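Local coordinates for protein ADP-ribosylglycohydrolase (PDB 2YZV) that belongs to the ADP-ribosylglycohydrolase family and folds as a compact all-helical protein holding two magnesium ions in this structure, at residues A172-E177 and E185-L190. Numbering follows the deposited sequence.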
loop_
_atom_site.group_PDB
_atom_site.type_symbol
_atom_site.label_atom_id
_atom_site.label_comp_id
_atom_site.label_asym_id
_atom_site.label_seq_id
_atom_site.Cartn_x
_atom_site.Cartn_y
_atom_site.Cartn_z
ATOM N N ALA A 172 2.074 0.789 8.778
ATOM C CA ALA A 172 2.330 2.192 9.083
ATOM C C ALA A 172 3.689 2.294 9.773
ATOM O O ALA A 172 4.492 3.172 9.455
ATOM C CB ALA A 172 1.228 2.748 9.983
ATOM N N TRP A 173 3.947 1.384 10.707
ATOM C CA TRP A 173 5.218 1.375 11.427
ATOM C C TRP A 173 6.361 1.116 10.446
ATOM O O TRP A 173 7.375 1.813 10.462
ATOM C CB TRP A 173 5.214 0.286 12.504
ATOM C CG TRP A 173 6.497 0.227 13.281
ATOM C CD1 TRP A 173 6.846 1.013 14.343
ATOM C CD2 TRP A 173 7.622 -0.625 13.024
ATOM N NE1 TRP A 173 8.119 0.704 14.764
ATOM C CE2 TRP A 173 8.618 -0.297 13.973
ATOM C CE3 TRP A 173 7.887 -1.633 12.086
ATOM C CZ2 TRP A 173 9.859 -0.940 14.011
ATOM C CZ3 TRP A 173 9.125 -2.275 12.123
ATOM C CH2 TRP A 173 10.094 -1.922 13.084
ATOM N N LEU A 174 6.187 0.112 9.591
ATOM C CA LEU A 174 7.200 -0.235 8.602
ATOM C C LEU A 174 7.550 0.944 7.704
ATOM O O LEU A 174 8.726 1.224 7.460
ATOM C CB LEU A 174 6.718 -1.399 7.730
ATOM C CG LEU A 174 6.741 -2.782 8.381
ATOM C CD1 LEU A 174 5.918 -3.754 7.544
ATOM C CD2 LEU A 174 8.180 -3.268 8.513
ATOM N N LEU A 175 6.530 1.633 7.204
ATOM C CA LEU A 175 6.780 2.763 6.327
ATOM C C LEU A 175 7.478 3.903 7.058
ATOM O O LEU A 175 8.410 4.490 6.524
ATOM C CB LEU A 175 5.476 3.249 5.687
ATOM C CG LEU A 175 4.812 2.247 4.733
ATOM C CD1 LEU A 175 3.624 2.915 4.060
ATOM C CD2 LEU A 175 5.815 1.772 3.679
ATOM N N ARG A 176 7.038 4.210 8.274
ATOM C CA ARG A 176 7.673 5.287 9.033
ATOM C C ARG A 176 9.152 4.976 9.245
ATOM O O ARG A 176 10.016 5.820 9.001
ATOM C CB ARG A 176 7.001 5.473 10.396
ATOM C CG ARG A 176 7.558 6.662 11.184
ATOM C CD ARG A 176 7.019 6.690 12.603
ATOM N NE ARG A 176 7.582 5.607 13.405
ATOM C CZ ARG A 176 7.138 5.259 14.607
ATOM N NH1 ARG A 176 6.116 5.907 15.148
ATOM N NH2 ARG A 176 7.722 4.271 15.271
ATOM N N GLU A 177 9.444 3.760 9.696
ATOM C CA GLU A 177 10.828 3.364 9.943
ATOM C C GLU A 177 11.659 3.366 8.670
ATOM O O GLU A 177 12.811 3.809 8.670
ATOM C CB GLU A 177 10.872 1.985 10.603
ATOM C CG GLU A 177 10.270 1.976 11.996
ATOM C CD GLU A 177 10.967 2.948 12.925
ATOM O OE1 GLU A 177 12.154 2.725 13.238
ATOM O OE2 GLU A 177 10.326 3.937 13.335
ATOM N N GLU A 185 17.093 -5.321 8.050
ATOM C CA GLU A 185 17.045 -6.248 9.174
ATOM C C GLU A 185 16.122 -5.760 10.292
ATOM O O GLU A 185 15.391 -6.548 10.888
ATOM C CB GLU A 185 18.454 -6.486 9.730
ATOM C CG GLU A 185 19.205 -5.208 10.063
ATOM C CD GLU A 185 20.119 -4.734 8.938
ATOM O OE1 GLU A 185 19.780 -4.921 7.746
ATOM O OE2 GLU A 185 21.182 -4.154 9.251
ATOM N N ALA A 186 16.158 -4.462 10.574
ATOM C CA ALA A 186 15.319 -3.887 11.621
ATOM C C ALA A 186 13.850 -3.931 11.212
ATOM O O ALA A 186 12.976 -4.234 12.028
ATOM C CB ALA A 186 15.742 -2.448 11.897
ATOM N N LEU A 187 13.585 -3.623 9.947
ATOM C CA LEU A 187 12.216 -3.637 9.435
ATOM C C LEU A 187 11.613 -5.032 9.541
ATOM O O LEU A 187 10.496 -5.200 10.034
ATOM C CB LEU A 187 12.199 -3.161 7.979
ATOM C CG LEU A 187 12.646 -1.702 7.816
ATOM C CD1 LEU A 187 12.885 -1.376 6.348
ATOM C CD2 LEU A 187 11.584 -0.775 8.417
ATOM N N LEU A 188 12.359 -6.036 9.095
ATOM C CA LEU A 188 11.870 -7.410 9.143
ATOM C C LEU A 188 11.767 -7.981 10.556
ATOM O O LEU A 188 10.971 -8.881 10.801
ATOM C CB LEU A 188 12.759 -8.310 8.277
ATOM C CG LEU A 188 12.814 -7.903 6.801
ATOM C CD1 LEU A 188 13.816 -8.783 6.063
ATOM C CD2 LEU A 188 11.420 -8.023 6.182
ATOM N N ALA A 189 12.556 -7.452 11.489
ATOM C CA ALA A 189 12.517 -7.943 12.862
ATOM C C ALA A 189 11.215 -7.539 13.557
ATOM O O ALA A 189 10.788 -8.199 14.503
ATOM C CB ALA A 189 13.728 -7.434 13.641
ATOM N N LEU A 190 10.595 -6.453 13.092
ATOM C CA LEU A 190 9.315 -6.003 13.642
ATOM C C LEU A 190 9.297 -6.048 15.167
ATOM O O LEU A 190 8.292 -6.425 15.771
ATOM C CB LEU A 190 8.197 -6.900 13.095
ATOM C CG LEU A 190 7.974 -6.795 11.580
ATOM C CD1 LEU A 190 7.322 -8.057 11.027
ATOM C CD2 LEU A 190 7.112 -5.571 11.298
#
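Glu177 OE2 is gripped by two nitrogens of Arg176 while the CB of the same glutamate packs on Leu187 across an antiparallel helical hairpin in this all-helical fold. Arg176 reaches Glu177 side-on, with NE 3.2 Å from Glu177 OE2 along the anti lone pair and NH2 coming from above the carboxylate plane. The glutamate chain, turned about CB-CG (chi2 -58°), folds back over the Trp173 ring, with CG 3.4 Å above one face near the rim; packing and salt bridge together probably limit the rotation of the carboxylate. Toward the partner helix, Glu177 CB lies 3.6 Å from Leu187 CD2.

The two short helical segments run at 168° to each other, and their axes approach to 10.1 Å. Trp173, its CG anti to the backbone N (chi1 180°), extends its six-membered ring across the gap, and the ring edge meets the carbonyl oxygens of Ala186 and Leu187 near its plane. Both carbonyls belong to the last turn of the helix, where their bonds to Leu190 N are weak; the mildly positive C-H edge of the ring probably adds a little to their stabilisation. Phe193 meets the indole edge-to-face, and Leu229 and Leu262 adjoin Leu174, tying the hairpin to helices 221-234 and 252-267.

Beyond the helix end, Leu190 takes positive phi and rests CD2 against both Trp173 and Leu174, 3.9 Å from Trp173 CZ3 and 3.8 Å from Leu174 CD2. That same Leu174 methyl, CD2, approaches Leu187 O to 3.4 Å.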